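DNA polymerase (Pyrobaculum calidifontis, PDB 5MDN) probably catalyses DNA synthesis from deoxyribonucleoside triphosphates as a family B polymerase, extending the DNA strand by one nucleotide and releasing diphosphate. Local coordinates at residues A86-P89 / E90-R93; R503-A506 / L507-A511; K567-G570 / A571-R574; E748-V751 / I752-A755. All blocks are in the same frame, centred on the assembly; numbering follows the deposited sequence.

Contact 1: residues A86-P89 / E90-R93; sequences AKVP and EDVR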
ATOM      1  N   ALA A  86      15.747  27.598  10.416  1.00 50.84           N
ATOM      2  CA  ALA A  86      16.647  27.726   9.282  1.00 51.05           C
ATOM      3  C   ALA A  86      16.060  28.660   8.228  1.00 53.80           C
ATOM      4  O   ALA A  86      14.863  28.962   8.222  1.00 55.60           O
ATOM      5  CB  ALA A  86      16.932  26.359   8.662  1.00 50.40           C
ATOM      6  N   LYS A  87      16.927  29.122   7.325  1.00 59.55           N
ATOM      7  CA  LYS A  87      16.460  29.970   6.234  1.00 61.84           C
ATOM      8  C   LYS A  87      15.867  29.143   5.100  1.00 55.36           C
ATOM      9  O   LYS A  87      14.842  29.525   4.527  1.00 49.19           O
ATOM     10  CB  LYS A  87      17.595  30.856   5.715  1.00 68.46           C
ATOM     11  CG  LYS A  87      17.859  32.095   6.566  1.00 73.65           C
ATOM     12  CD  LYS A  87      18.716  33.109   5.820  1.00 76.74           C
ATOM     13  CE  LYS A  87      17.914  33.862   4.765  1.00 79.39           C
ATOM     14  NZ  LYS A  87      17.405  35.170   5.272  1.00 77.82           N
ATOM     15  N   VAL A  88      16.482  28.009   4.770  1.00 57.89           N
ATOM     16  CA  VAL A  88      15.968  27.130   3.719  1.00 59.07           C
ATOM     17  C   VAL A  88      15.994  25.688   4.219  1.00 57.53           C
ATOM     18  O   VAL A  88      16.807  25.351   5.091  1.00 58.85           O
ATOM     19  CB  VAL A  88      16.771  27.285   2.416  1.00 59.46           C
ATOM     20  CG1 VAL A  88      16.536  28.659   1.802  1.00 58.06           C
ATOM     21  CG2 VAL A  88      18.248  27.050   2.664  1.00 59.55           C
ATOM     22  N   PRO A  89      15.120  24.813   3.709  1.00 55.11           N
ATOM     23  CA  PRO A  89      15.076  23.430   4.224  1.00 55.91           C
ATOM     24  C   PRO A  89      16.368  22.651   4.045  1.00 58.54           C
ATOM     25  O   PRO A  89      16.648  21.746   4.841  1.00 58.50           O
ATOM     26  CB  PRO A  89      13.930  22.796   3.422  1.00 53.85           C
ATOM     27  CG  PRO A  89      13.083  23.939   2.986  1.00 53.50           C
ATOM     28  CD  PRO A  89      14.022  25.089   2.765  1.00 53.66           C
ATOM     29  N   GLU A  90      17.148  22.948   3.004  1.00 56.07           N
ATOM     30  CA  GLU A  90      18.352  22.170   2.726  1.00 61.26           C
ATOM     31  C   GLU A  90      19.355  22.227   3.874  1.00 59.34           C
ATOM     32  O   GLU A  90      20.081  21.254   4.110  1.00 56.93           O
ATOM     33  CB  GLU A  90      18.985  22.641   1.416  1.00 70.77           C
ATOM     34  CG  GLU A  90      18.112  22.389   0.181  1.00 79.36           C
ATOM     35  CD  GLU A  90      17.042  23.452  -0.034  1.00 82.91           C
ATOM     36  OE1 GLU A  90      16.466  23.935   0.962  1.00 79.91           O
ATOM     37  OE2 GLU A  90      16.767  23.790  -1.206  1.00 89.22           O
ATOM     38  N   ASP A  91      19.421  23.347   4.593  1.00 68.08           N
ATOM     39  CA  ASP A  91      20.410  23.525   5.651  1.00 67.30           C
ATOM     40  C   ASP A  91      20.033  22.844   6.963  1.00 60.75           C
ATOM     41  O   ASP A  91      20.814  22.914   7.919  1.00 59.48           O
ATOM     42  CB  ASP A  91      20.643  25.016   5.915  1.00 73.10           C
ATOM     43  CG  ASP A  91      21.062  25.774   4.673  1.00 78.57           C
ATOM     44  OD1 ASP A  91      21.688  25.164   3.780  1.00 79.21           O
ATOM     45  OD2 ASP A  91      20.778  26.988   4.597  1.00 84.54           O
ATOM     46  N   VAL A  92      18.866  22.196   7.040  1.00 59.19           N
ATOM     47  CA  VAL A  92      18.391  21.672   8.319  1.00 58.96           C
ATOM     48  C   VAL A  92      19.277  20.537   8.828  1.00 62.63           C
ATOM     49  O   VAL A  92      19.469  20.396  10.042  1.00 65.12           O
ATOM     50  CB  VAL A  92      16.918  21.238   8.195  1.00 55.69           C
ATOM     51  CG1 VAL A  92      16.422  20.616   9.491  1.00 54.31           C
ATOM     52  CG2 VAL A  92      16.050  22.431   7.832  1.00 54.13           C
ATOM     53  N   ARG A  93      19.850  19.728   7.932  1.00 70.15           N
ATOM     54  CA  ARG A  93      20.735  18.654   8.381  1.00 74.87           C
ATOM     55  C   ARG A  93      22.021  19.211   8.979  1.00 71.36           C
ATOM     56  O   ARG A  93      22.467  18.766  10.042  1.00 68.19           O
ATOM     57  CB  ARG A  93      21.074  17.703   7.231  1.00 83.93           C
ATOM     58  CG  ARG A  93      19.977  16.742   6.804  1.00 90.75           C
ATOM     59  CD  ARG A  93      19.856  15.592   7.804  1.00 95.25           C
ATOM     60  NE  ARG A  93      18.793  14.654   7.451  1.00100.31           N
ATOM     61  CZ  ARG A  93      18.939  13.686   6.552  1.00105.19           C
ATOM     62  NH1 ARG A  93      20.102  13.535   5.932  1.00109.23           N
ATOM     63  NH2 ARG A  93      17.931  12.868   6.273  1.00106.51           N
TER
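V88 and D91 meet at the turn that leads from strand 77-86 into helix 92-100. The surrounding β-α-β-β-α-β unit, with strand order 2-3-1-4, is a ferredoxin-like fold in the N-terminal part of the polymerase, and this turn feeds its second helix. The two side chains run at a slant to each other. V88 CG2 approaches D91 OD2 to 3.2 Å. The contact is thus methyl against carboxylate oxygen. D91 CG is turned anti to its carbonyl carbon (chi1 -56°), which brings the carboxylate back over the turn. D91 OD1 has a long, weak ion pair with K94.

P89 and E90 lie side by side and point the same way. The E90 chain bends at chi2 (82°), and this folds OE1 back to 3.2 Å from P89 CD. OE1 also lies beside P89 N, but the proline nitrogen carries no hydrogen, so this is contact without a bond.

The backbone closes the turn twice. D91 N gives a weak bond to V88 O, and V92 N bonds P89 O at 3.2 Å. Outside the turn, V88 and P89 rest on P17 of strand 17-24, joining the unit to the neighbouring mixed sheet. Both A86 and V92 are buried, and V92 CG2 packs on A86 CB at 4.1 Å.

Contact 2: residues R503-A506 / L507-A511; sequences RQRA and LKVMA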
ATOM      1  N   ARG A 503     -15.794   7.702   3.868  1.00 62.77           N
ATOM      2  CA  ARG A 503     -15.190   8.490   4.938  1.00 61.40           C
ATOM      3  C   ARG A 503     -15.293   7.770   6.276  1.00 56.57           C
ATOM      4  O   ARG A 503     -14.346   7.785   7.073  1.00 53.31           O
ATOM      5  CB  ARG A 503     -15.854   9.865   5.011  1.00 63.80           C
ATOM      6  CG  ARG A 503     -15.688  10.569   6.349  1.00 64.61           C
ATOM      7  CD  ARG A 503     -15.890  12.069   6.231  1.00 65.97           C
ATOM      8  NE  ARG A 503     -14.663  12.751   5.833  1.00 69.30           N
ATOM      9  CZ  ARG A 503     -13.713  13.129   6.682  1.00 72.29           C
ATOM     10  NH1 ARG A 503     -13.849  12.890   7.980  1.00 73.50           N
ATOM     11  NH2 ARG A 503     -12.627  13.746   6.237  1.00 73.10           N
ATOM     12  N   GLN A 504     -16.438   7.137   6.544  1.00 59.10           N
ATOM     13  CA  GLN A 504     -16.595   6.381   7.782  1.00 57.87           C
ATOM     14  C   GLN A 504     -15.583   5.243   7.870  1.00 57.00           C
ATOM     15  O   GLN A 504     -14.981   5.021   8.928  1.00 55.92           O
ATOM     16  CB  GLN A 504     -18.025   5.848   7.890  1.00 57.90           C
ATOM     17  CG  GLN A 504     -18.250   4.827   9.003  1.00 59.13           C
ATOM     18  CD  GLN A 504     -18.024   3.397   8.546  1.00 58.89           C
ATOM     19  OE1 GLN A 504     -17.634   2.535   9.334  1.00 60.34           O
ATOM     20  NE2 GLN A 504     -18.267   3.140   7.267  1.00 57.34           N
ATOM     21  N   ARG A 505     -15.385   4.506   6.774  1.00 55.50           N
ATOM     22  CA  ARG A 505     -14.441   3.394   6.807  1.00 55.67           C
ATOM     23  C   ARG A 505     -13.005   3.892   6.931  1.00 51.79           C
ATOM     24  O   ARG A 505     -12.184   3.271   7.618  1.00 48.29           O
ATOM     25  CB  ARG A 505     -14.596   2.516   5.564  1.00 60.12           C
ATOM     26  CG  ARG A 505     -13.558   1.402   5.500  1.00 64.98           C
ATOM     27  CD  ARG A 505     -13.925   0.302   4.522  1.00 67.43           C
ATOM     28  NE  ARG A 505     -12.773  -0.551   4.237  1.00 74.25           N
ATOM     29  CZ  ARG A 505     -12.020  -0.466   3.144  1.00 80.08           C
ATOM     30  NH1 ARG A 505     -12.297   0.433   2.209  1.00 82.40           N
ATOM     31  NH2 ARG A 505     -10.993  -1.289   2.983  1.00 78.71           N
ATOM     32  N   ALA A 506     -12.682   5.010   6.273  1.00 54.77           N
ATOM     33  CA  ALA A 506     -11.322   5.538   6.334  1.00 51.88           C
ATOM     34  C   ALA A 506     -10.921   5.870   7.765  1.00 48.26           C
ATOM     35  O   ALA A 506      -9.776   5.636   8.168  1.00 47.79           O
ATOM     36  CB  ALA A 506     -11.196   6.772   5.442  1.00 53.78           C
ATOM     37  N   LEU A 507     -11.852   6.420   8.547  1.00 47.35           N
ATOM     38  CA  LEU A 507     -11.579   6.670   9.959  1.00 49.41           C
ATOM     39  C   LEU A 507     -11.376   5.364  10.720  1.00 51.78           C
ATOM     40  O   LEU A 507     -10.481   5.267  11.568  1.00 49.68           O
ATOM     41  CB  LEU A 507     -12.711   7.489  10.572  1.00 47.49           C
ATOM     42  CG  LEU A 507     -12.783   8.945  10.112  1.00 46.94           C
ATOM     43  CD1 LEU A 507     -14.196   9.496  10.250  1.00 47.54           C
ATOM     44  CD2 LEU A 507     -11.793   9.808  10.877  1.00 44.75           C
ATOM     45  N   LYS A 508     -12.214   4.359  10.443  1.00 50.41           N
ATOM     46  CA  LYS A 508     -12.073   3.050  11.078  1.00 51.63           C
ATOM     47  C   LYS A 508     -10.693   2.450  10.827  1.00 50.06           C
ATOM     48  O   LYS A 508     -10.039   1.958  11.754  1.00 48.39           O
ATOM     49  CB  LYS A 508     -13.140   2.100  10.541  1.00 56.48           C
ATOM     50  CG  LYS A 508     -13.021   0.686  11.078  1.00 60.95           C
ATOM     51  CD  LYS A 508     -14.087  -0.226  10.505  1.00 64.35           C
ATOM     52  CE  LYS A 508     -13.902  -1.651  11.002  1.00 67.20           C
ATOM     53  NZ  LYS A 508     -14.905  -2.584  10.416  1.00 70.47           N
ATOM     54  N   VAL A 509     -10.239   2.471   9.569  1.00 49.57           N
ATOM     55  CA  VAL A 509      -8.985   1.809   9.216  1.00 48.98           C
ATOM     56  C   VAL A 509      -7.807   2.461   9.929  1.00 50.43           C
ATOM     57  O   VAL A 509      -6.899   1.774  10.412  1.00 49.73           O
ATOM     58  CB  VAL A 509      -8.796   1.809   7.687  1.00 48.27           C
ATOM     59  CG1 VAL A 509      -7.452   1.198   7.312  1.00 50.34           C
ATOM     60  CG2 VAL A 509      -9.927   1.052   7.017  1.00 47.23           C
ATOM     61  N   MET A 510      -7.806   3.793  10.019  1.00 47.58           N
ATOM     62  CA  MET A 510      -6.718   4.477  10.711  1.00 48.68           C
ATOM     63  C   MET A 510      -6.753   4.201  12.210  1.00 48.12           C
ATOM     64  O   MET A 510      -5.702   4.044  12.843  1.00 51.39           O
ATOM     65  CB  MET A 510      -6.783   5.976  10.431  1.00 50.05           C
ATOM     66  CG  MET A 510      -6.594   6.325   8.961  1.00 51.16           C
ATOM     67  SD  MET A 510      -4.979   5.861   8.306  1.00 50.28           S
ATOM     68  CE  MET A 510      -3.889   6.674   9.470  1.00 51.55           C
ATOM     69  N   ALA A 511      -7.950   4.149  12.799  1.00 52.19           N
ATOM     70  CA  ALA A 511      -8.073   3.803  14.212  1.00 51.77           C
ATOM     71  C   ALA A 511      -7.588   2.382  14.476  1.00 53.45           C
ATOM     72  O   ALA A 511      -6.823   2.138  15.417  1.00 54.28           O
ATOM     73  CB  ALA A 511      -9.522   3.975  14.665  1.00 51.11           C
TER
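R505 sends CG anti to its backbone N (chi1 176°) and stays extended to NE. This brings R505 CG to 4.0 Å from V509 CG2, one turn further on along helix 495-512. R503 also starts anti to its N but bends at chi3 (-85°). The bend carries NH1 across L507, 4.1 Å from CD1. Both guanidinium groups are oblique to the methyls they meet.

The backbone gives four successive i to i+4 hydrogen bonds. V509 N to R505 O is 2.9 Å, and L507 N to R503 O is 3.2 Å. K508 N to Q504 O and M510 N to A506 O complete the set.

Helix 495-512 packs on helices 468-486 and 326-356. L507 touches L476 and R480, and A506 touches F350 and Q353. Helices 468-486 and 495-512 correspond to the fingers of family B polymerases. K508 probably opens the family motif B, whose lysine contacts the incoming nucleotide in relatives.

R505 makes a cation-pi contact with F350, and R503 NE bonds Q353 OE1 weakly. K508 NZ is 6.8 Å from R505 NE. The two like charges are not in contact. Two like charges this close would probably favour an anion nearby, consistent with the role of the motif B lysine in relatives.

Contact 3: residues K567-G570 / A571-R574; sequences KKSG and AVDR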
ATOM      1  N   LYS A 567     -18.403 -21.472  13.143  1.00 61.53           N
ATOM      2  CA  LYS A 567     -19.357 -22.134  12.267  1.00 64.08           C
ATOM      3  C   LYS A 567     -20.637 -21.311  12.164  1.00 60.51           C
ATOM      4  O   LYS A 567     -21.115 -20.750  13.153  1.00 61.42           O
ATOM      5  CB  LYS A 567     -19.665 -23.538  12.790  1.00 69.35           C
ATOM      6  CG  LYS A 567     -20.535 -24.375  11.867  1.00 73.72           C
ATOM      7  CD  LYS A 567     -19.752 -24.876  10.664  1.00 77.79           C
ATOM      8  CE  LYS A 567     -19.101 -26.222  10.929  1.00 82.52           C
ATOM      9  NZ  LYS A 567     -19.825 -27.318  10.221  1.00 85.20           N
ATOM     10  N   LYS A 568     -21.190 -21.242  10.956  1.00 62.77           N
ATOM     11  CA  LYS A 568     -22.367 -20.419  10.702  1.00 64.20           C
ATOM     12  C   LYS A 568     -23.593 -21.034  11.369  1.00 68.85           C
ATOM     13  O   LYS A 568     -23.935 -22.193  11.112  1.00 72.68           O
ATOM     14  CB  LYS A 568     -22.594 -20.274   9.200  1.00 64.18           C
ATOM     15  CG  LYS A 568     -23.774 -19.391   8.819  1.00 64.44           C
ATOM     16  CD  LYS A 568     -23.940 -19.328   7.307  1.00 66.31           C
ATOM     17  CE  LYS A 568     -25.124 -18.467   6.897  1.00 67.32           C
ATOM     18  NZ  LYS A 568     -24.846 -17.012   7.053  1.00 69.22           N
ATOM     19  N   SER A 569     -24.251 -20.259  12.225  1.00 72.58           N
ATOM     20  CA  SER A 569     -25.485 -20.687  12.865  1.00 77.35           C
ATOM     21  C   SER A 569     -26.318 -19.457  13.191  1.00 79.74           C
ATOM     22  O   SER A 569     -25.884 -18.319  13.004  1.00 85.62           O
ATOM     23  CB  SER A 569     -25.208 -21.508  14.131  1.00 76.04           C
ATOM     24  OG  SER A 569     -24.599 -20.711  15.129  1.00 74.05           O
ATOM     25  N   GLY A 570     -27.538 -19.699  13.673  1.00 81.84           N
ATOM     26  CA  GLY A 570     -28.337 -18.611  14.208  1.00 80.87           C
ATOM     27  C   GLY A 570     -27.784 -18.048  15.501  1.00 80.07           C
ATOM     28  O   GLY A 570     -28.040 -16.888  15.838  1.00 74.25           O
ATOM     29  N   ALA A 571     -27.030 -18.860  16.246  1.00 76.32           N
ATOM     30  CA  ALA A 571     -26.518 -18.449  17.548  1.00 77.68           C
ATOM     31  C   ALA A 571     -25.467 -17.345  17.465  1.00 78.54           C
ATOM     32  O   ALA A 571     -25.174 -16.717  18.490  1.00 83.07           O
ATOM     33  CB  ALA A 571     -25.938 -19.658  18.281  1.00 75.39           C
ATOM     34  N   VAL A 572     -24.881 -17.105  16.287  1.00 79.80           N
ATOM     35  CA  VAL A 572     -23.821 -16.103  16.175  1.00 78.08           C
ATOM     36  C   VAL A 572     -24.342 -14.727  16.572  1.00 76.84           C
ATOM     37  O   VAL A 572     -23.618 -13.919  17.168  1.00 74.39           O
ATOM     38  CB  VAL A 572     -23.217 -16.097  14.757  1.00 78.55           C
ATOM     39  CG1 VAL A 572     -22.575 -17.442  14.448  1.00 76.70           C
ATOM     40  CG2 VAL A 572     -24.260 -15.737  13.703  1.00 79.60           C
ATOM     41  N   ASP A 573     -25.604 -14.434  16.239  1.00 74.53           N
ATOM     42  CA  ASP A 573     -26.178 -13.126  16.540  1.00 75.04           C
ATOM     43  C   ASP A 573     -26.163 -12.841  18.035  1.00 72.70           C
ATOM     44  O   ASP A 573     -26.029 -11.683  18.449  1.00 74.61           O
ATOM     45  CB  ASP A 573     -27.608 -13.053  16.007  1.00 78.51           C
ATOM     46  CG  ASP A 573     -27.688 -13.305  14.515  1.00 88.19           C
ATOM     47  OD1 ASP A 573     -26.812 -12.797  13.783  1.00 97.06           O
ATOM     48  OD2 ASP A 573     -28.626 -14.007  14.076  1.00 94.72           O
ATOM     49  N   ARG A 574     -26.301 -13.880  18.857  1.00 71.70           N
ATOM     50  CA  ARG A 574     -26.221 -13.712  20.302  1.00 71.69           C
ATOM     51  C   ARG A 574     -24.782 -13.550  20.772  1.00 68.14           C
ATOM     52  O   ARG A 574     -24.526 -12.822  21.736  1.00 69.08           O
ATOM     53  CB  ARG A 574     -26.877 -14.908  20.993  1.00 74.42           C
ATOM     54  CG  ARG A 574     -28.332 -15.101  20.598  1.00 74.43           C
ATOM     55  CD  ARG A 574     -29.043 -16.103  21.486  1.00 76.92           C
ATOM     56  NE  ARG A 574     -30.134 -16.751  20.763  1.00 79.87           N
ATOM     57  CZ  ARG A 574     -30.015 -17.902  20.109  1.00 83.13           C
ATOM     58  NH1 ARG A 574     -28.852 -18.539  20.094  1.00 89.48           N
ATOM     59  NH2 ARG A 574     -31.056 -18.420  19.470  1.00 78.82           N
TER
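S569 OG accepts a weak capping bond from A571 N at 3.3 Å. The N-H...O angle is 129°, so the bond is far from straight. OG gets there because it stands between the backbone N and the carbonyl carbon of S569 (chi1 66°). The same oxygen lies 3.6 Å from A571 CB.

V572 flanks the capping bond. Its CG2 meets S569 O, and its CG1 reaches over to K567 O at 3.8 Å. One turn of backbone is then closed weakly by D573 N and G570 O, 3.5 Å apart. D573 OD2 comes to 3.4 Å from the same G570 O, but both are acceptors and no bond joins them.

The next shell fixes both ends. K567 is backbone-bonded to E555, and K568 to D415. A571 touches I554, and V572 is buried against L417 of strand 416-420. K568 NZ has a long, weak ion pair with D592.

The weak serine capping bond belongs to the turn that leads into the helix. This is the junction between strand 563-567 and helix 572-583, on the antiparallel sheet that corresponds to the family B palm.

Contact 4: residues E748-V751 / I752-A755; sequences EKQV and IPAA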
ATOM      1  N   GLU A 748       7.645 -34.751 -11.975  1.00117.59           N
ATOM      2  CA  GLU A 748       8.150 -35.296 -10.721  1.00122.55           C
ATOM      3  C   GLU A 748       8.422 -34.232  -9.664  1.00127.35           C
ATOM      4  O   GLU A 748       8.067 -34.429  -8.497  1.00130.47           O
ATOM      5  CB  GLU A 748       9.419 -36.110 -10.970  1.00124.14           C
ATOM      6  CG  GLU A 748       9.191 -37.390 -11.751  1.00122.97           C
ATOM      7  CD  GLU A 748      10.473 -38.160 -11.986  1.00121.78           C
ATOM      8  OE1 GLU A 748      11.545 -37.660 -11.581  1.00119.95           O
ATOM      9  OE2 GLU A 748      10.407 -39.259 -12.579  1.00120.11           O
ATOM     10  N   LYS A 749       9.037 -33.102 -10.013  1.00118.66           N
ATOM     11  CA  LYS A 749       9.499 -32.206  -8.959  1.00124.10           C
ATOM     12  C   LYS A 749       8.703 -30.913  -8.827  1.00127.93           C
ATOM     13  O   LYS A 749       9.090 -30.064  -8.021  1.00125.34           O
ATOM     14  CB  LYS A 749      10.991 -31.897  -9.125  1.00123.70           C
ATOM     15  CG  LYS A 749      11.419 -31.250 -10.423  1.00119.03           C
ATOM     16  CD  LYS A 749      12.940 -31.246 -10.490  1.00118.17           C
ATOM     17  CE  LYS A 749      13.561 -30.422  -9.367  1.00116.64           C
ATOM     18  NZ  LYS A 749      13.391 -28.957  -9.584  1.00113.28           N
ATOM     19  N   GLN A 750       7.601 -30.736  -9.567  1.00119.97           N
ATOM     20  CA  GLN A 750       6.731 -29.588  -9.298  1.00119.03           C
ATOM     21  C   GLN A 750       5.235 -29.839  -9.468  1.00105.23           C
ATOM     22  O   GLN A 750       4.467 -29.477  -8.572  1.00103.87           O
ATOM     23  CB  GLN A 750       7.143 -28.337 -10.071  1.00125.87           C
ATOM     24  CG  GLN A 750       8.098 -27.541  -9.213  1.00126.30           C
ATOM     25  CD  GLN A 750       7.672 -27.600  -7.736  1.00126.26           C
ATOM     26  OE1 GLN A 750       6.540 -27.259  -7.383  1.00130.26           O
ATOM     27  NE2 GLN A 750       8.574 -28.067  -6.877  1.00125.09           N
ATOM     28  N   VAL A 751       4.790 -30.429 -10.580  1.00107.37           N
ATOM     29  CA  VAL A 751       3.348 -30.577 -10.771  1.00102.35           C
ATOM     30  C   VAL A 751       2.757 -31.439  -9.660  1.00101.89           C
ATOM     31  O   VAL A 751       1.667 -31.156  -9.149  1.00105.40           O
ATOM     32  CB  VAL A 751       3.035 -31.146 -12.169  1.00102.24           C
ATOM     33  CG1 VAL A 751       1.597 -31.637 -12.239  1.00102.27           C
ATOM     34  CG2 VAL A 751       3.251 -30.080 -13.232  1.00104.48           C
ATOM     35  N   ILE A 752       3.467 -32.488  -9.255  1.00109.79           N
ATOM     36  CA  ILE A 752       3.038 -33.279  -8.101  1.00104.46           C
ATOM     37  C   ILE A 752       3.288 -32.478  -6.820  1.00102.70           C
ATOM     38  O   ILE A 752       2.356 -32.332  -6.016  1.00104.12           O
ATOM     39  CB  ILE A 752       3.712 -34.665  -8.075  1.00101.18           C
ATOM     40  CG1 ILE A 752       2.844 -35.708  -8.783  1.00 99.02           C
ATOM     41  CG2 ILE A 752       3.974 -35.125  -6.646  1.00 99.22           C
ATOM     42  CD1 ILE A 752       2.496 -35.374 -10.218  1.00100.34           C
ATOM     43  N   PRO A 753       4.496 -31.941  -6.567  1.00100.65           N
ATOM     44  CA  PRO A 753       4.693 -31.159  -5.328  1.00104.69           C
ATOM     45  C   PRO A 753       3.785 -29.947  -5.194  1.00109.69           C
ATOM     46  O   PRO A 753       3.442 -29.577  -4.064  1.00110.57           O
ATOM     47  CB  PRO A 753       6.170 -30.750  -5.404  1.00103.03           C
ATOM     48  CG  PRO A 753       6.794 -31.810  -6.202  1.00104.46           C
ATOM     49  CD  PRO A 753       5.787 -32.184  -7.241  1.00102.27           C
ATOM     50  N   ALA A 754       3.392 -29.303  -6.297  1.00107.19           N
ATOM     51  CA  ALA A 754       2.456 -28.189  -6.183  1.00104.60           C
ATOM     52  C   ALA A 754       1.105 -28.671  -5.675  1.00 99.55           C
ATOM     53  O   ALA A 754       0.495 -28.035  -4.807  1.00 95.45           O
ATOM     54  CB  ALA A 754       2.304 -27.474  -7.525  1.00104.54           C
ATOM     55  N   ALA A 755       0.623 -29.797  -6.205  1.00 96.14           N
ATOM     56  CA  ALA A 755      -0.578 -30.413  -5.657  1.00 95.59           C
ATOM     57  C   ALA A 755      -0.332 -30.955  -4.256  1.00 96.89           C
ATOM     58  O   ALA A 755      -1.244 -30.951  -3.422  1.00 99.38           O
ATOM     59  CB  ALA A 755      -1.066 -31.528  -6.582  1.00 93.60           C
TER
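P753 lays one side of its ring over a face of the K749-Q750 peptide group. CG stands above that plane, 3.4 Å from K749 C. CD lies over the same face, 3.3 Å from Q750 N. CD occupies the position that an amide hydrogen would have on another residue.

The second flat group is the Q750 carboxamide. It meets P753 at a slant, without stacking. NE2 is 3.9 Å from P753 CB, and OE1 is a little farther from the same carbon. The Q750 chain bends at chi2 (-38°), which turns the amide back over the proline. This placement is doubtful, because NE2 is modelled too close to K749 O and chi1 is away from its usual values.

Beyond the ring, backbone bonds continue along helix 743-756. A754 N bonds Q750 O, though the modelled length is doubtfully short. A755 N reaches V751 O only weakly, at 3.4 Å. V751 CG1 and I752 CD1 touch at 4.3 Å as neighbouring apolar groups.

The buried side belongs to a helical bundle that fits the family B thumb. V751 packs on V661 and I752 on V658, both of helix 647-666. A754 packs on V633 of helix 628-643. On the outer side, K749 NZ is hydrogen-bonded to Y745 OH.

The chemistry implies a proline kink. P753 N has no hydrogen to give to the turn before it, and the wider pi-type turn at 748-751 is consistent with making space for the ring. The helix continues through the carbonyls of Q750 and V751.

In the fold
All four contacts are local and follow in series along the chain, so none nests in or crosses another. Contact 1 closes the turn between strand 77-86 and helix 92-100 in the N-terminal part. Contact 2 lies within helix 495-512 of the fingers, its centre about 35 Å from that of contact 1. Contact 3 closes the step from strand 563-567 to helix 572-583 on the palm sheet, about 27 Å between centres from contact 2. Contact 4 sits within helix 743-756, near the C-terminal end of the model. Contact 1 lies across the chain's centre from contacts 3 and 4. Two contacts lie where a strand leads into a helix; two lie inside helices.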